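PDB 1XQI: nucleoside diphosphate kinase from Pyrobaculum aerophilum, which transfers the gamma phosphate of ATP to nucleoside diphosphates, probably by a ping-pong mechanism through a phosphorylated active-site intermediate. Local coordinates for residues 170-175 against 181-186; 48-53 against 190-195. The protein carries 6 engineered substitutions. All coordinates share one frame; numbering follows the deposited sequence.

Contact 1 of 2, residues 170-175 against 181-186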
ATOM      1  N   LEU A 170     -14.116   2.278  -9.479  1.00 25.92           N
ATOM      2  CA  LEU A 170     -13.201   1.900  -8.371  1.00 26.16           C
ATOM      3  C   LEU A 170     -11.819   1.495  -8.796  1.00 25.87           C
ATOM      4  O   LEU A 170     -10.871   1.955  -8.194  1.00 25.34           O
ATOM      5  CB  LEU A 170     -13.799   0.819  -7.461  1.00 25.70           C
ATOM      6  CG  LEU A 170     -15.236   1.085  -7.042  1.00 26.11           C
ATOM      7  CD1 LEU A 170     -15.741  -0.130  -6.286  1.00 27.08           C
ATOM      8  CD2 LEU A 170     -15.355   2.380  -6.232  1.00 25.16           C
ATOM      9  N   VAL A 171     -11.713   0.644  -9.827  1.00 25.93           N
ATOM     10  CA  VAL A 171     -10.449   0.023 -10.185  1.00 25.32           C
ATOM     11  C   VAL A 171     -10.265  -0.133 -11.683  1.00 26.01           C
ATOM     12  O   VAL A 171     -11.239  -0.065 -12.468  1.00 25.54           O
ATOM     13  CB  VAL A 171     -10.289  -1.366  -9.502  1.00 26.07           C
ATOM     14  CG1 VAL A 171     -10.659  -1.276  -8.016  1.00 25.89           C
ATOM     15  CG2 VAL A 171     -11.140  -2.445 -10.173  1.00 22.65           C
ATOM     16  N   HIS A 172      -8.993  -0.306 -12.056  1.00 25.56           N
ATOM     17  CA  HIS A 172      -8.566  -0.776 -13.364  1.00 24.97           C
ATOM     18  C   HIS A 172      -7.750  -2.050 -13.184  1.00 25.02           C
ATOM     19  O   HIS A 172      -6.813  -2.076 -12.369  1.00 25.97           O
ATOM     20  CB  HIS A 172      -7.665   0.254 -14.049  1.00 25.03           C
ATOM     21  CG  HIS A 172      -6.840  -0.322 -15.161  1.00 24.00           C
ATOM     22  ND1 HIS A 172      -7.278  -0.365 -16.464  1.00 21.94           N
ATOM     23  CD2 HIS A 172      -5.608  -0.896 -15.160  1.00 24.23           C
ATOM     24  CE1 HIS A 172      -6.358  -0.933 -17.223  1.00 18.95           C
ATOM     25  NE2 HIS A 172      -5.333  -1.262 -16.460  1.00 24.31           N
ATOM     26  N   ALA A 173      -8.095  -3.078 -13.941  1.00 24.89           N
ATOM     27  CA  ALA A 173      -7.413  -4.355 -13.934  1.00 26.11           C
ATOM     28  C   ALA A 173      -6.915  -4.653 -15.347  1.00 27.06           C
ATOM     29  O   ALA A 173      -7.640  -4.372 -16.331  1.00 26.74           O
ATOM     30  CB  ALA A 173      -8.340  -5.479 -13.464  1.00 24.91           C
ATOM     31  N   SER A 174      -5.699  -5.222 -15.457  1.00 27.07           N
ATOM     32  CA  SER A 174      -5.196  -5.605 -16.748  1.00 28.19           C
ATOM     33  C   SER A 174      -6.189  -6.590 -17.333  1.00 28.77           C
ATOM     34  O   SER A 174      -6.759  -7.419 -16.609  1.00 27.25           O
ATOM     35  CB  SER A 174      -3.805  -6.218 -16.675  1.00 28.96           C
ATOM     36  OG  SER A 174      -2.869  -5.305 -16.114  1.00 32.04           O
ATOM     37  N   ASP A 175      -6.426  -6.454 -18.638  1.00 30.02           N
ATOM     38  CA  ASP A 175      -7.466  -7.216 -19.291  1.00 32.23           C
ATOM     39  C   ASP A 175      -6.871  -8.332 -20.059  1.00 31.91           C
ATOM     40  O   ASP A 175      -7.601  -8.974 -20.774  1.00 32.79           O
ATOM     41  CB  ASP A 175      -8.353  -6.356 -20.227  1.00 32.59           C
ATOM     42  CG  ASP A 175      -7.644  -5.986 -21.562  1.00 37.89           C
ATOM     43  OD1 ASP A 175      -8.343  -5.452 -22.466  1.00 42.69           O
ATOM     44  OD2 ASP A 175      -6.397  -6.217 -21.711  1.00 38.52           O
ATOM     45  N   GLU A 181       1.917  -7.365 -18.559  1.00 34.94           N
ATOM     46  CA  GLU A 181       3.383  -7.130 -18.604  1.00 34.55           C
ATOM     47  C   GLU A 181       3.693  -5.659 -19.005  1.00 34.07           C
ATOM     48  O   GLU A 181       4.664  -5.059 -18.539  1.00 34.10           O
ATOM     49  CB  GLU A 181       4.144  -8.175 -19.475  1.00 33.41           C
ATOM     50  N   ARG A 182       2.822  -5.050 -19.800  1.00 33.29           N
ATOM     51  CA  ARG A 182       3.033  -3.648 -20.179  1.00 32.95           C
ATOM     52  C   ARG A 182       2.666  -2.636 -19.073  1.00 32.34           C
ATOM     53  O   ARG A 182       3.427  -1.723 -18.767  1.00 32.38           O
ATOM     54  CB  ARG A 182       2.243  -3.337 -21.449  1.00 32.71           C
ATOM     55  CG  ARG A 182       2.988  -2.444 -22.363  1.00 34.99           C
ATOM     56  CD  ARG A 182       2.052  -1.697 -23.303  1.00 36.20           C
ATOM     57  NE  ARG A 182       1.319  -0.644 -22.622  1.00 36.67           N
ATOM     58  CZ  ARG A 182       0.027  -0.689 -22.332  1.00 34.47           C
ATOM     59  NH1 ARG A 182      -0.667  -1.764 -22.685  1.00 35.02           N
ATOM     60  NH2 ARG A 182      -0.553   0.340 -21.704  1.00 27.49           N
ATOM     61  N   GLU A 183       1.492  -2.794 -18.479  1.00 32.06           N
ATOM     62  CA  GLU A 183       1.062  -1.903 -17.419  1.00 31.94           C
ATOM     63  C   GLU A 183       1.961  -2.067 -16.188  1.00 32.50           C
ATOM     64  O   GLU A 183       2.234  -1.054 -15.506  1.00 32.10           O
ATOM     65  CB  GLU A 183      -0.406  -2.119 -17.092  1.00 32.01           C
ATOM     66  CG  GLU A 183      -1.304  -2.006 -18.302  1.00 31.26           C
ATOM     67  CD  GLU A 183      -2.787  -2.245 -17.984  1.00 32.70           C
ATOM     68  OE1 GLU A 183      -3.659  -1.760 -18.785  1.00 31.59           O
ATOM     69  OE2 GLU A 183      -3.076  -2.921 -16.952  1.00 28.05           O
ATOM     70  N   ILE A 184       2.466  -3.296 -15.948  1.00 32.56           N
ATOM     71  CA  ILE A 184       3.451  -3.532 -14.881  1.00 33.46           C
ATOM     72  C   ILE A 184       4.759  -2.755 -15.094  1.00 35.30           C
ATOM     73  O   ILE A 184       5.180  -2.003 -14.199  1.00 35.84           O
ATOM     74  CB  ILE A 184       3.730  -5.025 -14.587  1.00 32.50           C
ATOM     75  CG1 ILE A 184       2.524  -5.697 -13.948  1.00 30.96           C
ATOM     76  CG2 ILE A 184       4.934  -5.156 -13.662  1.00 30.60           C
ATOM     77  CD1 ILE A 184       2.596  -7.231 -14.009  1.00 30.95           C
ATOM     78  N   ARG A 185       5.398  -2.922 -16.254  1.00 37.70           N
ATOM     79  CA  ARG A 185       6.644  -2.147 -16.590  1.00 39.68           C
ATOM     80  C   ARG A 185       6.413  -0.627 -16.493  1.00 38.55           C
ATOM     81  O   ARG A 185       7.221   0.112 -15.948  1.00 38.57           O
ATOM     82  CB  ARG A 185       7.238  -2.521 -17.992  1.00 39.42           C
ATOM     83  CG  ARG A 185       8.509  -1.633 -18.428  1.00 41.36           C
ATOM     84  CD  ARG A 185       8.582  -1.252 -19.967  1.00 43.43           C
ATOM     85  NE  ARG A 185       7.220  -1.181 -20.533  1.00 51.90           N
ATOM     86  CZ  ARG A 185       6.415  -0.100 -20.539  1.00 51.85           C
ATOM     87  NH1 ARG A 185       6.834   1.086 -20.054  1.00 50.15           N
ATOM     88  NH2 ARG A 185       5.180  -0.215 -21.048  1.00 47.95           N
ATOM     89  N   PHE A 186       5.277  -0.185 -17.009  1.00 38.57           N
ATOM     90  CA  PHE A 186       4.917   1.232 -17.009  1.00 37.85           C
ATOM     91  C   PHE A 186       5.039   1.904 -15.650  1.00 37.84           C
ATOM     92  O   PHE A 186       5.563   3.002 -15.585  1.00 38.51           O
ATOM     93  CB  PHE A 186       3.498   1.449 -17.573  1.00 36.83           C
ATOM     94  CG  PHE A 186       3.106   2.889 -17.616  1.00 36.99           C
ATOM     95  CD1 PHE A 186       3.416   3.672 -18.726  1.00 34.77           C
ATOM     96  CD2 PHE A 186       2.473   3.487 -16.522  1.00 35.65           C
ATOM     97  CE1 PHE A 186       3.093   5.029 -18.746  1.00 35.73           C
ATOM     98  CE2 PHE A 186       2.132   4.830 -16.543  1.00 35.66           C
ATOM     99  CZ  PHE A 186       2.444   5.603 -17.654  1.00 35.36           C
TER
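The imidazole of His172 meets the carboxylate of Glu183 at its edge: CD of Glu183 lies in the ring plane, and the two flat groups are turned 49° against each other. Ring and carboxylate come from opposite directions, and Phe62 adds an edge-to-face ring contact to His172. NE2 of His172 donates to OE2 of Glu183 at 2.8 Å, with an N-H...O angle of 162°. With CG anti to the backbone N (chi1 161°), the ring is carried from strand 171-173 toward the helix that holds the glutamate. OG of Ser174 donates to the same OE2 at a short 2.5 Å. NE2 and OG reach OE2 from opposite faces of the carboxylate plane, each tilted well out of it, so two donors hold the one oxygen. The serine hydroxyl also has a weak bond with the backbone N of Leu19. With an alanine in place of Glu183, NE2 and the serine hydroxyl would lose their shared acceptor, and the imidazole would probably be freer to turn. Because the bond to Glu183 uses NE2, it does not engage ND1, the pros nitrogen where phosphorylation is predicted. Such a His-carboxylate pair backed by serine is characteristic of the nucleoside diphosphate kinase active site.

Contact 2 of 2, residues 48-53 against 190-195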
ATOM      1  N   ALA A  48       4.055  -5.711  -5.484  1.00 29.24           N
ATOM      2  CA  ALA A  48       4.359  -4.298  -5.713  1.00 28.68           C
ATOM      3  C   ALA A  48       3.145  -3.479  -5.277  1.00 28.81           C
ATOM      4  O   ALA A  48       1.996  -3.882  -5.455  1.00 29.31           O
ATOM      5  CB  ALA A  48       4.728  -4.026  -7.174  1.00 28.76           C
ATOM      6  N   LEU A  49       3.410  -2.345  -4.655  1.00 28.82           N
ATOM      7  CA  LEU A  49       2.381  -1.524  -4.054  1.00 28.99           C
ATOM      8  C   LEU A  49       2.928  -0.125  -3.868  1.00 28.90           C
ATOM      9  O   LEU A  49       3.957   0.024  -3.244  1.00 29.10           O
ATOM     10  CB  LEU A  49       2.011  -2.074  -2.685  1.00 29.24           C
ATOM     11  CG  LEU A  49       0.638  -1.844  -2.011  1.00 28.65           C
ATOM     12  CD1 LEU A  49       0.894  -1.621  -0.557  1.00 27.56           C
ATOM     13  CD2 LEU A  49      -0.103  -0.731  -2.526  1.00 27.04           C
ATOM     14  N   LYS A  50       2.257   0.891  -4.412  1.00 28.86           N
ATOM     15  CA  LYS A  50       2.576   2.265  -4.073  1.00 29.55           C
ATOM     16  C   LYS A  50       1.382   3.193  -4.221  1.00 29.44           C
ATOM     17  O   LYS A  50       0.528   2.939  -5.052  1.00 29.49           O
ATOM     18  CB  LYS A  50       3.751   2.779  -4.894  1.00 30.17           C
ATOM     19  CG  LYS A  50       3.594   2.756  -6.393  1.00 30.35           C
ATOM     20  CD  LYS A  50       4.859   3.309  -6.985  1.00 35.10           C
ATOM     21  CE  LYS A  50       4.830   3.266  -8.497  1.00 38.02           C
ATOM     22  NZ  LYS A  50       6.235   3.388  -8.997  1.00 38.15           N
HETATM   23  N   MSE A  51       1.313   4.233  -3.387  1.00 29.46           N
HETATM   24  CA  MSE A  51       0.338   5.328  -3.551  1.00 30.09           C
HETATM   25  C   MSE A  51       1.039   6.375  -4.483  1.00 32.51           C
HETATM   26  O   MSE A  51       2.205   6.732  -4.261  1.00 33.11           O
HETATM   27  CB  MSE A  51      -0.070   5.931  -2.192  1.00 28.62           C
HETATM   28  CG  MSE A  51      -0.962   7.184  -2.337  1.00 24.42           C
HETATM   29 SE   MSE A  51      -1.551   7.840  -0.746  1.00 12.37          SE
HETATM   30  CE  MSE A  51      -2.661   6.527  -0.382  1.00 16.82           C
ATOM     31  N   VAL A  52       0.348   6.821  -5.534  1.00 33.87           N
ATOM     32  CA  VAL A  52       0.916   7.812  -6.454  1.00 35.51           C
ATOM     33  C   VAL A  52      -0.100   8.871  -6.837  1.00 36.57           C
ATOM     34  O   VAL A  52      -1.262   8.572  -7.098  1.00 36.87           O
ATOM     35  CB  VAL A  52       1.439   7.173  -7.774  1.00 35.75           C
ATOM     36  CG1 VAL A  52       2.783   6.452  -7.568  1.00 36.58           C
ATOM     37  CG2 VAL A  52       0.358   6.230  -8.399  1.00 36.91           C
ATOM     38  N   LYS A  53       0.357  10.116  -6.845  1.00 38.28           N
ATOM     39  CA  LYS A  53      -0.300  11.217  -7.553  1.00 39.34           C
ATOM     40  C   LYS A  53       0.177  11.275  -9.011  1.00 38.62           C
ATOM     41  O   LYS A  53       1.269  11.739  -9.288  1.00 38.21           O
ATOM     42  CB  LYS A  53       0.030  12.533  -6.839  1.00 40.49           C
ATOM     43  CG  LYS A  53      -0.960  13.650  -7.116  1.00 44.45           C
ATOM     44  CD  LYS A  53      -2.394  13.282  -6.666  1.00 48.45           C
ATOM     45  CE  LYS A  53      -3.379  14.194  -7.359  1.00 52.48           C
ATOM     46  NZ  LYS A  53      -2.952  14.340  -8.801  1.00 53.97           N
ATOM     47  N   GLU A 190      12.212  -2.742 -12.439  1.00 58.75           N
ATOM     48  CA  GLU A 190      12.478  -4.139 -12.055  1.00 61.10           C
ATOM     49  C   GLU A 190      12.591  -4.344 -10.539  1.00 62.06           C
ATOM     50  O   GLU A 190      12.025  -5.284  -9.985  1.00 62.43           O
ATOM     51  CB  GLU A 190      13.754  -4.626 -12.755  1.00 61.85           C
ATOM     52  CG  GLU A 190      13.533  -4.924 -14.228  1.00 65.53           C
ATOM     53  CD  GLU A 190      12.182  -5.614 -14.446  1.00 69.90           C
ATOM     54  OE1 GLU A 190      11.271  -4.971 -15.031  1.00 71.69           O
ATOM     55  OE2 GLU A 190      12.023  -6.778 -13.993  1.00 70.16           O
ATOM     56  N   GLU A 191      13.295  -3.424  -9.885  1.00 63.17           N
ATOM     57  CA  GLU A 191      13.651  -3.527  -8.476  1.00 64.22           C
ATOM     58  C   GLU A 191      12.439  -3.407  -7.540  1.00 64.02           C
ATOM     59  O   GLU A 191      12.491  -3.847  -6.388  1.00 64.21           O
ATOM     60  CB  GLU A 191      14.704  -2.458  -8.109  1.00 64.83           C
ATOM     61  CG  GLU A 191      15.967  -2.422  -8.996  1.00 67.37           C
ATOM     62  CD  GLU A 191      15.854  -1.378 -10.112  1.00 70.30           C
ATOM     63  OE1 GLU A 191      16.235  -0.197  -9.889  1.00 71.05           O
ATOM     64  OE2 GLU A 191      15.379  -1.747 -11.213  1.00 69.96           O
ATOM     65  N   GLU A 192      11.358  -2.805  -8.028  1.00 63.71           N
ATOM     66  CA  GLU A 192      10.144  -2.644  -7.227  1.00 63.13           C
ATOM     67  C   GLU A 192       9.171  -3.817  -7.329  1.00 61.72           C
ATOM     68  O   GLU A 192       8.315  -3.952  -6.461  1.00 62.46           O
ATOM     69  CB  GLU A 192       9.423  -1.340  -7.575  1.00 63.14           C
ATOM     70  CG  GLU A 192      10.216  -0.075  -7.305  1.00 64.40           C
ATOM     71  CD  GLU A 192       9.372   1.180  -7.486  1.00 65.48           C
ATOM     72  OE1 GLU A 192       9.033   1.514  -8.653  1.00 67.64           O
ATOM     73  OE2 GLU A 192       9.052   1.834  -6.455  1.00 68.84           O
ATOM     74  N   VAL A 193       9.281  -4.639  -8.377  1.00 60.36           N
ATOM     75  CA  VAL A 193       8.424  -5.828  -8.531  1.00 59.39           C
ATOM     76  C   VAL A 193       9.218  -6.994  -7.991  1.00 59.27           C
ATOM     77  O   VAL A 193      10.014  -7.638  -8.699  1.00 59.71           O
ATOM     78  CB  VAL A 193       7.997  -6.124  -9.999  1.00 59.31           C
ATOM     79  CG1 VAL A 193       7.114  -7.367 -10.068  1.00 57.23           C
ATOM     80  CG2 VAL A 193       7.289  -4.945 -10.596  1.00 58.82           C
ATOM     81  N   LEU A 194       8.998  -7.276  -6.719  1.00 58.48           N
ATOM     82  CA  LEU A 194       9.930  -8.125  -5.993  1.00 57.81           C
ATOM     83  C   LEU A 194       9.665  -9.652  -5.997  1.00 56.83           C
ATOM     84  O   LEU A 194       8.589 -10.128  -5.563  1.00 56.71           O
ATOM     85  CB  LEU A 194      10.187  -7.537  -4.595  1.00 57.97           C
ATOM     86  CG  LEU A 194       9.048  -6.827  -3.887  1.00 57.94           C
ATOM     87  CD1 LEU A 194       8.317  -7.895  -3.093  1.00 57.49           C
ATOM     88  CD2 LEU A 194       9.548  -5.662  -2.995  1.00 56.55           C
ATOM     89  N   GLU A 195      10.661 -10.390  -6.514  1.00 55.41           N
ATOM     90  CA  GLU A 195      10.607 -11.858  -6.613  1.00 54.78           C
ATOM     91  C   GLU A 195      11.433 -12.478  -5.481  1.00 54.21           C
ATOM     92  O   GLU A 195      11.020 -12.314  -4.306  1.00 52.48           O
ATOM     93  CB  GLU A 195      11.106 -12.371  -7.998  1.00 54.88           C
ATOM     94  CG  GLU A 195      10.353 -11.765  -9.249  1.00 53.60           C
ATOM     95  CD  GLU A 195       8.814 -12.023  -9.239  1.00 50.66           C
ATOM     96  OE1 GLU A 195       8.091 -11.366 -10.053  1.00 48.21           O
ATOM     97  OE2 GLU A 195       8.326 -12.885  -8.423  1.00 47.84           O
TER
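The strand 45-52, at one edge of the four-stranded antiparallel sheet, is met by the C-terminal tail that follows helix 177-187, with Ala48 and Lys50 reaching Glu192 and Val193. The nearest backbones are those of Ala48 and Val193, whose CA atoms are 5.2 Å apart. Ala48 turns its methyl toward the tail, where CB lies 3.7 Å from the carbonyl O of Glu192. Beside this, the same CB packs on a methyl of Val193, with CG2 at 4.4 Å, and Phe188 adds its side chain to both residues. The tail bends here: N of Val193 donates to O of Glu190 at 3.2 Å, and just beyond, a backbone hydrogen bond joins Leu194 to Val47, tying the chain end to the strand. This sheet belongs to the ferredoxin-like alpha/beta sandwich of the family, and its edge strand continues into the dimer: Leu49 and Met51, a selenomethionine, make backbone hydrogen bonds to the second subunit, and Leu49 packs on Leu49 of that subunit. Lys50, on the tail side, departs with CG between the backbone N and the carbonyl carbon (chi1 59°) and then runs fully extended, crossing the side chain of Glu192 at about a right angle. Its NZ forms a salt bridge with OE1 of Glu192 at 3.4 Å, long enough that the hydrogen bond within it is weak; OE2 of Glu192 stands farther from NZ, at 4.1 Å. The carbonyl O of Trp187 is the stronger partner of the ammonium group, so Lys50 fastens the strand to the end of helix 177-187 as well as to the tail. OE1 of Glu192 has a further, long and weak ion pair with Arg189.

The centres of contacts 1 and 2 lie about 13 Å apart, on the same side of the centre of the chain; both contacts reach the same antiparallel sheet. Strand 45-52 of contact 2 and strand 171-173 of contact 1 are its two outermost strands within the chain, separated by strands 117-123 and 17-22. In sequence, both segments of contact 1 come between the two segments of contact 2. Helix 177-187 supplies one side of contact 1 and leads into the tail of contact 2, and the two contacts touch where CG2 of Ile184 packs 3.9 Å from CG2 of Val193. The C-terminal region thus connects the active-site edge of the sheet with its dimer-forming edge.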